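Local atomic coordinates of histidine triad (HIT) protein (Clostridium difficile, PDB entry 4EGU), a protein that binds zinc and guanosine monophosphate and, as a member of the histidine triad family, is probably a nucleotide hydrolase or transferase. Residues A[5-8]-A[9-13]; A[60-63]-A[64-68]. All coordinates share one frame; numbering follows the deposited sequence. Where two conformers were deposited one is given.

Overall arrangement
Close to the N terminus the chain enters its first helix, 7-12, and contact 1 spans this short helix, from its N-cap region to the residue just after it: residues 5-8 bind zinc and the nucleotide together with 9-13. The chain then lays down strands 20-23, 27-31 and 39-45 of the antiparallel sheet before reaching contact 2, on the first turns of helix 61-77. Both contacts are local, so neither closes a long loop; they follow in series, without nesting or crossing. Their centres lie about 20 Å apart and their nearest atoms about 10 Å. Both pack on strands 27-31 and 39-45, contact 1 joining them to the ligand sites and contact 2 to the second subunit.

Contact 1: residues A[5-8]-A[9-13]; sequences DCIF and CKIAN. With ZN (zinc ion), chain D; 5GP (guanosine-5'-monophosphate), chain C.
Cys6 carries its SG opposite the backbone N (chi1 -178°), whereas the SG of Cys9 stands opposite its own carbonyl carbon (chi1 -79°), and these two settings turn both sulfurs onto one zinc ion. Cys6 SG and Cys9 SG each lie 2.3 Å from the zinc, and His48 and His100 complete the site through their ND1 atoms. The same Cys6 sulfur caps the helix: Cys9 N donates to Cys6 SG over 3.4 Å, with an N-H...S angle of 159°, so Cys6 is both N-cap and metal ligand. Behind it the helical bonds begin with Lys10 N to Cys6 O, then Ile11 N to Ile7 O (2.9 Å) and Ala12 N to Phe8 O. The methylenes of Lys10 pass alongside the Cys6 carbonyl, and its NZ forms a salt bridge with Glu15.

A second face of the helix meets guanosine monophosphate. Ile7 and Ile11, one turn apart, run alongside each other, with Ile7 CG2 3.8 Å from Ile11 CD1. These methyls address the base: Ile11 CD1 approaches N1 of the nucleotide at 3.6 Å, and Ile7 CG2 is near its O6. Phe8 runs beside Ile11 and reaches the sugar instead, its CZ 3.4 Å from O4' of the nucleotide, which sits at the ring edge near the ring plane. The Phe8 ring packs edge-to-face with Phe30 and with His102, the predicted nucleophile of the histidine triad.

A CxxC motif that opens a short helix thus serves two sites. The N-H donated to Cys6 SG would be expected to draw some charge from the thiolate and tune its hold on zinc, while the apolar Ile7, Phe8 and Ile11 supply van der Waals contact to base and ribose, leaving the nucleotide's hydrogen bonds to other residues.

Contact 2: residues A[60-63]-A[64-68]; sequences MDIV and SHIHV
Val63 O is gripped twice by His67, once through the backbone and once through the imidazole. His67 N donates at 3.0 Å to Val63 O in the usual helical way, and His67 ND1 reaches Val63 O at 2.9 Å (N-H...O 158°) from the opposite face of the carbonyl plane. That carbonyl oxygen lies at the imidazole edge, in the ring plane, while the ND1 donor stands above the carbonyl plane rather than on a lone pair. With chi1 at -79°, the His67 side chain leaves anti to its carbonyl carbon, and the ring folds back along the helix until ND1 is 3.7 Å from Val63 CG1.

On the neighbouring faces, Asp61 O accepts from His65 N at 3.0 Å. The Ser64 hydroxyl has two acceptors within reach, Asp61 O at 2.8 Å from OG and Asp61 OD1 of the second subunit; which takes the proton is not settled. Ile66 N donates to Ile62 O, and the Ile66 CG1 branch lies against the same oxygen at 3.3 Å.

Farther out, Tyr103 meets the His67 ring edge-to-face, Ile62 and Ile66 pack on Val27 and Pro45 of the sheet, and His65 NE2 is hydrogen-bonded to Asp24. Val63 and His67 pack on His67 and Val63 of the second subunit.

Donation to Val63 O implies a proton on ND1 and fixes the ring's rotation, giving the dimer interface a buried imidazole held by its own helix.

Contact 1: residues A[5-8]-A[9-13]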
loop_
_atom_site.group_PDB
_atom_site.type_symbol
_atom_site.label_atom_id
_atom_site.label_comp_id
_atom_site.label_asym_id
_atom_site.label_seq_id
_atom_site.Cartn_x
_atom_site.Cartn_y
_atom_site.Cartn_z
ATOM N N ASP A 5 -11.642 -22.548 2.570
ATOM C CA ASP A 5 -10.261 -22.727 2.997
ATOM C C ASP A 5 -9.592 -21.400 3.318
ATOM O O ASP A 5 -8.388 -21.372 3.548
ATOM C CB ASP A 5 -9.457 -23.510 1.955
ATOM C CG ASP A 5 -9.166 -22.723 0.709
ATOM O OD1 ASP A 5 -9.768 -21.652 0.499
ATOM O OD2 ASP A 5 -8.328 -23.200 -0.090
ATOM N N CYS A 6 -10.369 -20.315 3.396
ATOM C CA CYS A 6 -9.803 -18.984 3.583
ATOM C C CYS A 6 -9.888 -18.537 5.035
ATOM O O CYS A 6 -10.968 -18.285 5.553
ATOM C CB CYS A 6 -10.510 -17.972 2.684
ATOM S SG CYS A 6 -9.769 -16.342 2.862
ATOM N N ILE A 7 -8.741 -18.407 5.685
ATOM C CA ILE A 7 -8.678 -18.002 7.069
ATOM C C ILE A 7 -9.331 -16.621 7.231
ATOM O O ILE A 7 -10.025 -16.376 8.210
ATOM C CB ILE A 7 -7.208 -17.971 7.585
ATOM C CG1 ILE A 7 -6.581 -19.368 7.571
ATOM C CG2 ILE A 7 -7.133 -17.364 8.985
ATOM C CD1 ILE A 7 -5.072 -19.345 7.757
ATOM N N PHE A 8 -9.094 -15.700 6.298
ATOM C CA PHE A 8 -9.603 -14.335 6.477
ATOM C C PHE A 8 -11.112 -14.244 6.240
ATOM O O PHE A 8 -11.755 -13.409 6.872
ATOM C CB PHE A 8 -8.829 -13.315 5.654
ATOM C CG PHE A 8 -7.407 -13.061 6.127
ATOM C CD1 PHE A 8 -6.853 -13.691 7.239
ATOM C CD2 PHE A 8 -6.611 -12.170 5.433
ATOM C CE1 PHE A 8 -5.534 -13.433 7.635
ATOM C CE2 PHE A 8 -5.308 -11.912 5.825
ATOM C CZ PHE A 8 -4.764 -12.543 6.931
ATOM N N CYS A 9 -11.694 -15.083 5.380
ATOM C CA CYS A 9 -13.153 -15.138 5.310
ATOM C C CYS A 9 -13.725 -15.574 6.658
ATOM O O CYS A 9 -14.731 -15.047 7.118
ATOM C CB CYS A 9 -13.624 -16.094 4.217
ATOM S SG CYS A 9 -13.575 -15.430 2.519
ATOM N N LYS A 10 -13.091 -16.552 7.294
ATOM C CA LYS A 10 -13.570 -17.049 8.587
ATOM C C LYS A 10 -13.369 -16.005 9.694
ATOM O O LYS A 10 -14.197 -15.903 10.587
ATOM C CB LYS A 10 -12.856 -18.341 8.970
ATOM C CG LYS A 10 -13.081 -19.536 8.078
ATOM C CD LYS A 10 -12.230 -20.710 8.581
ATOM C CE LYS A 10 -12.312 -21.932 7.678
ATOM N NZ LYS A 10 -13.664 -22.569 7.649
ATOM N N ILE A 11 -12.273 -15.243 9.641
ATOM C CA ILE A 11 -12.050 -14.160 10.590
ATOM C C ILE A 11 -13.086 -13.025 10.318
ATOM O O ILE A 11 -13.667 -12.496 11.255
ATOM C CB ILE A 11 -10.570 -13.645 10.569
ATOM C CG1 ILE A 11 -9.625 -14.701 11.160
ATOM C CG2 ILE A 11 -10.465 -12.319 11.316
ATOM C CD1 ILE A 11 -8.161 -14.342 11.136
ATOM N N ALA A 12 -13.332 -12.684 9.051
ATOM C CA ALA A 12 -14.263 -11.598 8.686
ATOM C C ALA A 12 -15.731 -11.865 9.017
ATOM O O ALA A 12 -16.459 -10.935 9.372
ATOM C CB ALA A 12 -14.148 -11.273 7.212
ATOM N N ASN A 13 -16.181 -13.109 8.875
ATOM C CA ASN A 13 -17.578 -13.443 9.150
ATOM C C ASN A 13 -17.766 -13.886 10.598
ATOM O O ASN A 13 -18.845 -14.329 10.990
ATOM C CB ASN A 13 -18.117 -14.508 8.175
ATOM C CG ASN A 13 -17.672 -15.927 8.523
ATOM O OD1 ASN A 13 -17.202 -16.197 9.627
ATOM N ND2 ASN A 13 -17.835 -16.844 7.572
HETATM ZN ZN ZN D . -11.409 -14.994 1.954
HETATM P P 5GP C . 0.810 -12.291 3.956
HETATM O O1P 5GP C . 2.237 -12.756 4.144
HETATM O O2P 5GP C . -0.108 -13.258 3.262
HETATM O O3P 5GP C . 0.781 -10.984 3.286
HETATM O "O5'" 5GP C . 0.234 -11.916 5.367
HETATM C "C5'" 5GP C . -0.627 -12.800 6.046
HETATM C "C4'" 5GP C . -0.580 -12.521 7.503
HETATM O "O4'" 5GP C . -1.649 -13.227 8.139
HETATM C "C3'" 5GP C . 0.711 -12.968 8.192
HETATM O "O3'" 5GP C . 1.427 -11.828 8.675
HETATM C "C2'" 5GP C . 0.219 -13.846 9.368
HETATM O "O2'" 5GP C . 0.897 -13.653 10.595
HETATM C "C1'" 5GP C . -1.273 -13.493 9.456
HETATM N N9 5GP C . -2.125 -14.569 9.942
HETATM C C8 5GP C . -2.153 -15.815 9.433
HETATM N N7 5GP C . -3.082 -16.552 10.072
HETATM C C5 5GP C . -3.658 -15.745 10.987
HETATM C C6 5GP C . -4.658 -15.959 11.923
HETATM O O6 5GP C . -5.246 -17.072 12.082
HETATM N N1 5GP C . -4.980 -14.889 12.666
HETATM C C2 5GP C . -4.383 -13.675 12.543
HETATM N N2 5GP C . -4.800 -12.694 13.359
HETATM N N3 5GP C . -3.403 -13.426 11.662
HETATM C C4 5GP C . -3.058 -14.480 10.889
#

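Contact 2: residues A[60-63]-A[64-68]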
loop_
_atom_site.group_PDB
_atom_site.type_symbol
_atom_site.label_atom_id
_atom_site.label_comp_id
_atom_site.label_asym_id
_atom_site.label_seq_id
_atom_site.Cartn_x
_atom_site.Cartn_y
_atom_site.Cartn_z
ATOM N N MET A 60 -12.341 -0.776 -7.422
ATOM C CA MET A 60 -11.127 -0.403 -6.707
ATOM C C MET A 60 -11.394 0.556 -5.562
ATOM O O MET A 60 -10.533 0.751 -4.734
ATOM C CB MET A 60 -10.084 0.180 -7.671
ATOM C CG MET A 60 -8.645 0.080 -7.154
ATOM S SD MET A 60 -8.047 -1.583 -6.898
ATOM C CE MET A 60 -7.900 -2.147 -8.581
ATOM N N ASP A 61 -12.595 1.092 -5.457
ATOM C CA ASP A 61 -12.955 1.912 -4.322
ATOM C C ASP A 61 -12.821 1.170 -2.991
ATOM O O ASP A 61 -12.689 1.816 -1.956
ATOM C CB ASP A 61 -14.357 2.525 -4.472
ATOM C CG ASP A 61 -15.453 1.497 -4.768
ATOM O OD1 ASP A 61 -15.200 0.274 -4.822
ATOM O OD2 ASP A 61 -16.607 1.940 -4.952
ATOM N N ILE A 62 -12.821 -0.168 -2.986
ATOM C CA ILE A 62 -12.582 -0.859 -1.723
ATOM C C ILE A 62 -11.207 -0.484 -1.175
ATOM O O ILE A 62 -11.014 -0.411 0.044
ATOM C CB ILE A 62 -12.776 -2.386 -1.859
ATOM C CG1 ILE A 62 -12.725 -3.066 -0.487
ATOM C CG2 ILE A 62 -11.757 -3.005 -2.785
ATOM C CD1 ILE A 62 -13.758 -2.588 0.520
ATOM N N VAL A 63 -10.238 -0.245 -2.059
ATOM C CA VAL A 63 -8.897 0.149 -1.618
ATOM C C VAL A 63 -8.917 1.562 -1.004
ATOM O O VAL A 63 -8.234 1.808 -0.004
ATOM C CB VAL A 63 -7.875 0.006 -2.762
ATOM C CG1 VAL A 63 -6.506 0.512 -2.337
ATOM C CG2 VAL A 63 -7.789 -1.453 -3.197
ATOM N N SER A 64 -9.683 2.491 -1.561
ATOM C CA SER A 64 -9.794 3.804 -0.952
ATOM C C SER A 64 -10.455 3.697 0.434
ATOM O O SER A 64 -9.995 4.339 1.377
ATOM C CB SER A 64 -10.478 4.803 -1.859
ATOM O OG SER A 64 -11.741 4.394 -2.181
ATOM N N HIS A 65 -11.492 2.867 0.552
ATOM C CA HIS A 65 -12.121 2.724 1.846
ATOM C C HIS A 65 -11.145 2.116 2.868
ATOM O O HIS A 65 -11.092 2.584 4.014
ATOM C CB HIS A 65 -13.409 1.926 1.769
ATOM C CG HIS A 65 -14.160 1.959 3.060
ATOM N ND1 HIS A 65 -14.578 3.127 3.668
ATOM C CD2 HIS A 65 -14.506 0.958 3.896
ATOM C CE1 HIS A 65 -15.190 2.831 4.803
ATOM N NE2 HIS A 65 -15.169 1.518 4.958
ATOM N N ILE A 66 -10.377 1.117 2.453
ATOM C CA ILE A 66 -9.358 0.566 3.318
ATOM C C ILE A 66 -8.396 1.648 3.803
ATOM O O ILE A 66 -7.990 1.638 4.962
ATOM C CB ILE A 66 -8.644 -0.588 2.601
ATOM C CG1 ILE A 66 -9.556 -1.831 2.586
ATOM C CG2 ILE A 66 -7.279 -0.885 3.198
ATOM C CD1 ILE A 66 -9.046 -2.962 1.685
ATOM N N HIS A 67 -8.007 2.566 2.916
ATOM C CA HIS A 67 -7.089 3.638 3.303
ATOM C C HIS A 67 -7.715 4.674 4.244
ATOM O O HIS A 67 -7.023 5.180 5.123
ATOM C CB HIS A 67 -6.456 4.277 2.082
ATOM C CG HIS A 67 -5.333 3.448 1.514
ATOM N ND1 HIS A 67 -5.511 2.282 0.813
ATOM C CD2 HIS A 67 -3.988 3.602 1.615
ATOM C CE1 HIS A 67 -4.317 1.779 0.498
ATOM N NE2 HIS A 67 -3.375 2.565 0.970
ATOM N N VAL A 68 -9.005 4.986 4.087
ATOM C CA VAL A 68 -9.683 5.801 5.089
ATOM C C VAL A 68 -9.617 5.096 6.458
ATOM O O VAL A 68 -9.340 5.734 7.475
ATOM C CB VAL A 68 -11.136 6.101 4.675
ATOM C CG1 VAL A 68 -11.906 6.723 5.846
ATOM C CG2 VAL A 68 -11.141 7.014 3.459
#